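Long-range contacts in FAD dependent oxidoreductase domain-containing protein (Deinococcus radiodurans R1, PDB 3C4N), which probably acts as an FAD-dependent oxidoreductase of the ETF-QO/FixC family, and holds adenosine-5'-diphosphate in its nucleotide-binding domain: residues I39-A44 with R62-V67; F53-L58 with Q392-S397. All coordinates share one frame; numbering follows the deposited sequence.

Contact 1: residues I39-A44 with R62-V67; sequences IVVIGA and RSLLLV. With ADP (adenosine-5'-diphosphate), chain C.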
loop_
_atom_site.group_PDB
_atom_site.type_symbol
_atom_site.label_atom_id
_atom_site.label_comp_id
_atom_site.label_asym_id
_atom_site.label_seq_id
_atom_site.Cartn_x
_atom_site.Cartn_y
_atom_site.Cartn_z
ATOM N N ILE A 39 12.945 -11.928 0.082
ATOM C CA ILE A 39 11.823 -12.509 -0.620
ATOM C C ILE A 39 11.057 -11.500 -1.446
ATOM O O ILE A 39 10.722 -10.430 -0.961
ATOM C CB ILE A 39 10.834 -13.111 0.374
ATOM C CG1 ILE A 39 11.519 -14.163 1.240
ATOM C CG2 ILE A 39 9.670 -13.723 -0.367
ATOM C CD1 ILE A 39 10.669 -14.574 2.424
ATOM N N VAL A 40 10.775 -11.832 -2.700
ATOM C CA VAL A 40 9.993 -10.923 -3.530
ATOM C C VAL A 40 8.748 -11.665 -4.032
ATOM O O VAL A 40 8.840 -12.727 -4.644
ATOM C CB VAL A 40 10.840 -10.365 -4.719
ATOM C CG1 VAL A 40 9.959 -9.590 -5.686
ATOM C CG2 VAL A 40 11.918 -9.444 -4.189
ATOM N N VAL A 41 7.579 -11.119 -3.736
ATOM C CA VAL A 41 6.336 -11.727 -4.178
ATOM C C VAL A 41 5.731 -10.866 -5.290
ATOM O O VAL A 41 5.449 -9.678 -5.091
ATOM C CB VAL A 41 5.307 -11.859 -3.014
ATOM C CG1 VAL A 41 3.993 -12.453 -3.518
ATOM C CG2 VAL A 41 5.871 -12.731 -1.904
ATOM N N ILE A 42 5.547 -11.479 -6.462
ATOM C CA ILE A 42 4.978 -10.804 -7.631
ATOM C C ILE A 42 3.506 -11.171 -7.725
ATOM O O ILE A 42 3.161 -12.337 -7.909
ATOM C CB ILE A 42 5.686 -11.242 -8.938
ATOM C CG1 ILE A 42 7.199 -11.007 -8.798
ATOM C CG2 ILE A 42 5.092 -10.478 -10.144
ATOM C CD1 ILE A 42 8.027 -11.569 -9.933
ATOM N N GLY A 43 2.639 -10.172 -7.590
ATOM C CA GLY A 43 1.207 -10.413 -7.660
ATOM C C GLY A 43 0.511 -10.237 -6.321
ATOM O O GLY A 43 0.785 -10.970 -5.362
ATOM N N ALA A 44 -0.394 -9.269 -6.237
ATOM C CA ALA A 44 -1.088 -9.049 -4.985
ATOM C C ALA A 44 -2.549 -9.491 -4.998
ATOM O O ALA A 44 -3.378 -8.912 -4.305
ATOM C CB ALA A 44 -0.975 -7.572 -4.562
ATOM N N ARG A 62 12.726 -12.022 7.677
ATOM C CA ARG A 62 13.139 -12.037 6.278
ATOM C C ARG A 62 12.387 -10.969 5.492
ATOM O O ARG A 62 11.181 -11.077 5.283
ATOM C CB ARG A 62 12.887 -13.429 5.686
ATOM C CG ARG A 62 13.778 -14.495 6.303
ATOM C CD ARG A 62 15.228 -14.212 5.944
ATOM N NE ARG A 62 16.164 -14.520 7.024
ATOM C CZ ARG A 62 16.320 -15.722 7.569
ATOM N NH1 ARG A 62 17.202 -15.899 8.545
ATOM N NH2 ARG A 62 15.590 -16.746 7.149
ATOM N N SER A 63 13.102 -9.926 5.083
ATOM C CA SER A 63 12.496 -8.839 4.328
ATOM C C SER A 63 11.756 -9.399 3.115
ATOM O O SER A 63 12.230 -10.347 2.470
ATOM C CB SER A 63 13.572 -7.834 3.885
ATOM O OG SER A 63 14.591 -8.447 3.112
ATOM N N LEU A 64 10.593 -8.818 2.822
ATOM C CA LEU A 64 9.761 -9.242 1.697
ATOM C C LEU A 64 9.191 -8.037 0.969
ATOM O O LEU A 64 8.730 -7.102 1.608
ATOM C CB LEU A 64 8.612 -10.130 2.193
ATOM C CG LEU A 64 7.528 -10.512 1.176
ATOM C CD1 LEU A 64 6.937 -11.871 1.564
ATOM C CD2 LEU A 64 6.437 -9.437 1.122
ATOM N N LEU A 65 9.233 -8.055 -0.360
ATOM C CA LEU A 65 8.709 -6.950 -1.171
ATOM C C LEU A 65 7.526 -7.459 -2.005
ATOM O O LEU A 65 7.658 -8.433 -2.737
ATOM C CB LEU A 65 9.803 -6.426 -2.118
ATOM C CG LEU A 65 9.780 -4.991 -2.676
ATOM C CD1 LEU A 65 10.340 -5.014 -4.096
ATOM C CD2 LEU A 65 8.387 -4.423 -2.695
ATOM N N LEU A 66 6.377 -6.804 -1.895
ATOM C CA LEU A 66 5.195 -7.203 -2.652
ATOM C C LEU A 66 5.060 -6.273 -3.866
ATOM O O LEU A 66 4.990 -5.045 -3.712
ATOM C CB LEU A 66 3.936 -7.094 -1.772
ATOM C CG LEU A 66 2.843 -8.157 -1.867
ATOM C CD1 LEU A 66 1.489 -7.516 -1.619
ATOM C CD2 LEU A 66 2.863 -8.824 -3.238
ATOM N N VAL A 67 5.032 -6.853 -5.066
ATOM C CA VAL A 67 4.910 -6.054 -6.288
ATOM C C VAL A 67 3.634 -6.367 -7.051
ATOM O O VAL A 67 3.328 -7.520 -7.357
ATOM C CB VAL A 67 6.107 -6.267 -7.250
ATOM C CG1 VAL A 67 6.066 -5.230 -8.393
ATOM C CG2 VAL A 67 7.394 -6.152 -6.485
HETATM P PB ADP C . -4.614 -15.019 -8.460
HETATM O O1B ADP C . -3.877 -16.249 -8.753
HETATM O O2B ADP C . -4.591 -14.699 -6.893
HETATM O O3B ADP C . -6.146 -15.150 -8.956
HETATM P PA ADP C . -4.876 -12.709 -9.731
HETATM O O1A ADP C . -5.060 -12.907 -11.181
HETATM O O2A ADP C . -6.324 -12.752 -9.007
HETATM O O3A ADP C . -3.878 -13.812 -9.128
HETATM O "O5'" ADP C . -4.049 -11.391 -9.360
HETATM C "C5'" ADP C . -2.696 -11.728 -9.338
HETATM C "C4'" ADP C . -1.842 -10.498 -9.492
HETATM O "O4'" ADP C . -0.562 -10.400 -10.169
HETATM C "C3'" ADP C . -2.840 -9.715 -10.287
HETATM O "O3'" ADP C . -3.785 -9.100 -9.411
HETATM C "C2'" ADP C . -2.005 -8.715 -11.091
HETATM O "O2'" ADP C . -2.422 -7.371 -10.799
HETATM C "C1'" ADP C . -0.546 -9.034 -10.660
HETATM N N9 ADP C . 0.398 -9.119 -11.728
HETATM C C8 ADP C . 0.193 -9.836 -12.917
HETATM N N7 ADP C . 1.244 -9.679 -13.703
HETATM C C5 ADP C . 2.170 -8.915 -13.065
HETATM C C6 ADP C . 3.504 -8.508 -13.325
HETATM N N6 ADP C . 4.270 -9.142 -14.328
HETATM N N1 ADP C . 4.129 -7.700 -12.439
HETATM C C2 ADP C . 3.533 -7.307 -11.314
HETATM N N3 ADP C . 2.352 -7.689 -10.992
HETATM C C4 ADP C . 1.626 -8.570 -11.795
#
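Val41 and Leu64 meet on the packed face of two parallel strands, Val41 CG2 standing 3.7 Å from Leu64 CD1. The same Leu64 methyl also touches Ile39 CG2, so one leucine branch covers two beta-branched residues, whose compact side chains suit a strand. Val41 places CG1 opposite its own backbone N (chi1 178°), and that turns this methyl to Leu66 CD2. Leu66 spans further: its CD1 lies 3.8 Å from Ala44 CB, beyond the strand end. Were Ile39 cut back to an alanine, Leu64 CD1 would probably lose its neighbour CG2, a gap would open beside Leu64 and Leu55, and Arg62 CB would be stripped of the methyl that crosses it. Beneath these side chains the backbones are laced by five hydrogen bonds, straightest at the nucleotide end, where Val67 N reaches Val41 O at 171° and Gly43 N reaches Val67 O over 2.7 Å.

This is the opening beta-alpha-beta unit of a Rossmann-type nucleotide-binding fold, with helix 46-58 as the crossover lying on Leu64 and Ile39. Gly43 begins a sequence consistent with the GxGxxG motif; its CA comes within 3.1 Å of ADP O4', a place with no room for a side chain and with backbone angles that themselves favour glycine. Ile42 CG2 lies against the adenine at C2, 3.7 Å away, while Glu68, an ADP-binding residue, accepts a hydrogen bond from Ala44 N.

At the other end the fit slackens. Ile39 N bonds Ser63 O at only 139°, Arg62 bends its partly exposed chain away, and Ser63 OG turns back to Asp38 N.

Contact 2: residues F53-L58 with Q392-S397; sequences FYLRQL and QRVSAS. Unlike the reference sequence in segment 392-397: Ser397 (reference Gly).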
loop_
_atom_site.group_PDB
_atom_site.type_symbol
_atom_site.label_atom_id
_atom_site.label_comp_id
_atom_site.label_asym_id
_atom_site.label_seq_id
_atom_site.Cartn_x
_atom_site.Cartn_y
_atom_site.Cartn_z
ATOM N N PHE A 53 1.316 -12.697 3.265
ATOM C CA PHE A 53 0.852 -12.627 4.642
ATOM C C PHE A 53 1.461 -13.772 5.470
ATOM O O PHE A 53 2.064 -13.530 6.516
ATOM C CB PHE A 53 -0.672 -12.696 4.687
ATOM C CG PHE A 53 -1.220 -12.869 6.061
ATOM C CD1 PHE A 53 -1.057 -11.879 7.018
ATOM C CD2 PHE A 53 -1.894 -14.032 6.406
ATOM C CE1 PHE A 53 -1.563 -12.043 8.314
ATOM C CE2 PHE A 53 -2.403 -14.212 7.692
ATOM C CZ PHE A 53 -2.239 -13.215 8.650
ATOM N N TYR A 54 1.332 -15.006 4.986
ATOM C CA TYR A 54 1.861 -16.151 5.715
ATOM C C TYR A 54 3.379 -16.081 5.875
ATOM O O TYR A 54 3.917 -16.522 6.887
ATOM C CB TYR A 54 1.474 -17.467 5.035
ATOM C CG TYR A 54 -0.007 -17.747 5.044
ATOM C CD1 TYR A 54 -0.732 -17.743 6.238
ATOM C CD2 TYR A 54 -0.685 -18.015 3.860
ATOM C CE1 TYR A 54 -2.105 -17.998 6.247
ATOM C CE2 TYR A 54 -2.049 -18.271 3.853
ATOM C CZ TYR A 54 -2.761 -18.264 5.041
ATOM O OH TYR A 54 -4.121 -18.515 5.015
ATOM N N LEU A 55 4.070 -15.526 4.883
ATOM C CA LEU A 55 5.512 -15.402 4.987
ATOM C C LEU A 55 5.895 -14.369 6.042
ATOM O O LEU A 55 6.918 -14.520 6.714
ATOM C CB LEU A 55 6.130 -15.033 3.640
ATOM C CG LEU A 55 6.259 -16.218 2.683
ATOM C CD1 LEU A 55 6.608 -15.708 1.285
ATOM C CD2 LEU A 55 7.339 -17.179 3.205
ATOM N N ARG A 56 5.080 -13.330 6.205
ATOM C CA ARG A 56 5.380 -12.304 7.205
ATOM C C ARG A 56 5.248 -12.870 8.609
ATOM O O ARG A 56 5.907 -12.401 9.536
ATOM C CB ARG A 56 4.453 -11.085 7.072
ATOM C CG ARG A 56 4.641 -10.264 5.794
ATOM C CD ARG A 56 6.086 -9.864 5.588
ATOM N NE ARG A 56 6.616 -9.090 6.703
ATOM C CZ ARG A 56 7.910 -8.840 6.877
ATOM N NH1 ARG A 56 8.800 -9.304 6.014
ATOM N NH2 ARG A 56 8.324 -8.127 7.910
ATOM N N GLN A 57 4.390 -13.871 8.774
ATOM C CA GLN A 57 4.222 -14.468 10.087
ATOM C C GLN A 57 5.158 -15.648 10.315
ATOM O O GLN A 57 5.561 -15.914 11.449
ATOM C CB GLN A 57 2.770 -14.886 10.299
ATOM C CG GLN A 57 1.837 -13.702 10.334
ATOM C CD GLN A 57 0.464 -14.063 10.831
ATOM O OE1 GLN A 57 -0.120 -15.056 10.394
ATOM N NE2 GLN A 57 -0.071 -13.253 11.745
ATOM N N LEU A 58 5.511 -16.344 9.236
ATOM C CA LEU A 58 6.412 -17.489 9.330
ATOM C C LEU A 58 7.886 -17.058 9.379
ATOM O O LEU A 58 8.686 -17.654 10.102
ATOM C CB LEU A 58 6.166 -18.453 8.158
ATOM C CG LEU A 58 4.856 -19.250 8.269
ATOM C CD1 LEU A 58 4.434 -19.824 6.926
ATOM C CD2 LEU A 58 5.052 -20.362 9.300
ATOM N N GLN A 392 5.516 -22.002 4.098
ATOM C CA GLN A 392 6.237 -22.880 5.015
ATOM C C GLN A 392 7.551 -23.336 4.388
ATOM O O GLN A 392 8.615 -23.177 4.984
ATOM C CB GLN A 392 5.377 -24.102 5.378
ATOM C CG GLN A 392 4.270 -23.809 6.396
ATOM C CD GLN A 392 3.330 -25.004 6.654
ATOM O OE1 GLN A 392 2.643 -25.477 5.741
ATOM N NE2 GLN A 392 3.289 -25.479 7.907
ATOM N N ARG A 393 7.479 -23.883 3.180
ATOM C CA ARG A 393 8.676 -24.361 2.499
ATOM C C ARG A 393 9.712 -23.266 2.256
ATOM O O ARG A 393 10.901 -23.481 2.473
ATOM C CB ARG A 393 8.297 -25.056 1.180
ATOM C CG ARG A 393 7.544 -26.375 1.411
ATOM C CD ARG A 393 7.335 -27.220 0.148
ATOM N NE ARG A 393 6.330 -26.664 -0.754
ATOM C CZ ARG A 393 6.616 -25.943 -1.831
ATOM N NH1 ARG A 393 7.888 -25.699 -2.129
ATOM N NH2 ARG A 393 5.635 -25.477 -2.602
ATOM N N VAL A 394 9.269 -22.089 1.829
ATOM C CA VAL A 394 10.191 -20.990 1.570
ATOM C C VAL A 394 10.862 -20.555 2.867
ATOM O O VAL A 394 12.067 -20.280 2.917
ATOM C CB VAL A 394 9.448 -19.782 0.952
ATOM C CG1 VAL A 394 10.380 -18.574 0.860
ATOM C CG2 VAL A 394 8.939 -20.146 -0.426
ATOM N N SER A 395 10.063 -20.503 3.924
ATOM C CA SER A 395 10.547 -20.105 5.233
ATOM C C SER A 395 11.598 -21.100 5.764
ATOM O O SER A 395 12.613 -20.696 6.329
ATOM C CB SER A 395 9.355 -19.995 6.186
ATOM O OG SER A 395 9.763 -19.669 7.499
ATOM N N ALA A 396 11.359 -22.395 5.570
ATOM C CA ALA A 396 12.290 -23.426 6.017
ATOM C C ALA A 396 13.635 -23.348 5.289
ATOM O O ALA A 396 14.688 -23.337 5.927
ATOM C CB ALA A 396 11.673 -24.810 5.825
ATOM N N SER A 397 13.608 -23.295 3.957
ATOM C CA SER A 397 14.855 -23.231 3.195
ATOM C C SER A 397 15.668 -21.974 3.517
ATOM O O SER A 397 16.862 -21.907 3.220
ATOM C CB SER A 397 14.592 -23.348 1.680
ATOM O OG SER A 397 13.475 -22.595 1.255
#
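Leu55 and Val394 cross at about a right angle, the leucine offering one methyl to the flank of the valine: Leu55 CD2 lies 4.0 Å from Val394 CB, with CG1 of the valine scarcely farther off. The short, branched valine presents a compact surface here, and the longer leucine covers the distance between two helices whose segment axes are 9.6 Å apart and inclined at 37°. In Leu55, CG lies opposite the carbonyl carbon (chi1 -79°); the second torsion extends CD1 and leaves CD2 as the side branch that meets the valine.

One turn on, Leu58 approaches Gln392 at a slant. Its CD1 rests 3.7 Å from the backbone N of Gln392 and also touches CG, so it is the aliphatic root of this exposed glutamine that packs, while its amide takes no part in the contact. Leu58 CB meanwhile faces Ser395, whose small side chain allows the closest backbone approach, 6.4 Å between the CA atoms of Leu58 and Ser395.

The pair joins helix 46-58, the crossover of the nucleotide-binding unit, to the C-terminal helix 379-398. Ala391 widens the interface by touching both leucines, and Leu55 and Val394 also reach strand 227-230.

Ser395 OG donates a weak hydrogen bond of 3.5 Å to Leu58 O. At that length it is likely to add little, and the two helices are held here mainly by apolar packing.

How the contacts relate
Contact 1 is core beta structure, nearly every residue buried and backbone hydrogen bonds setting the register of its strands; contact 2 is a smaller helix-helix seam, buried along Leu55, Val394 and Ser395 but reaching the surface at Gln392. Helix 46-58 ties them together: it connects the two strands of contact 1 and supplies segment 53-58 of contact 2. Leu55 works in both directions, its CD1 packing on Leu64 and Ile39 while CD2 serves the C-terminal helix. Contact 1 also borders the ADP, whereas Leu55 in contact 2 lies about 14 Å from the ligand, measured from its side chain.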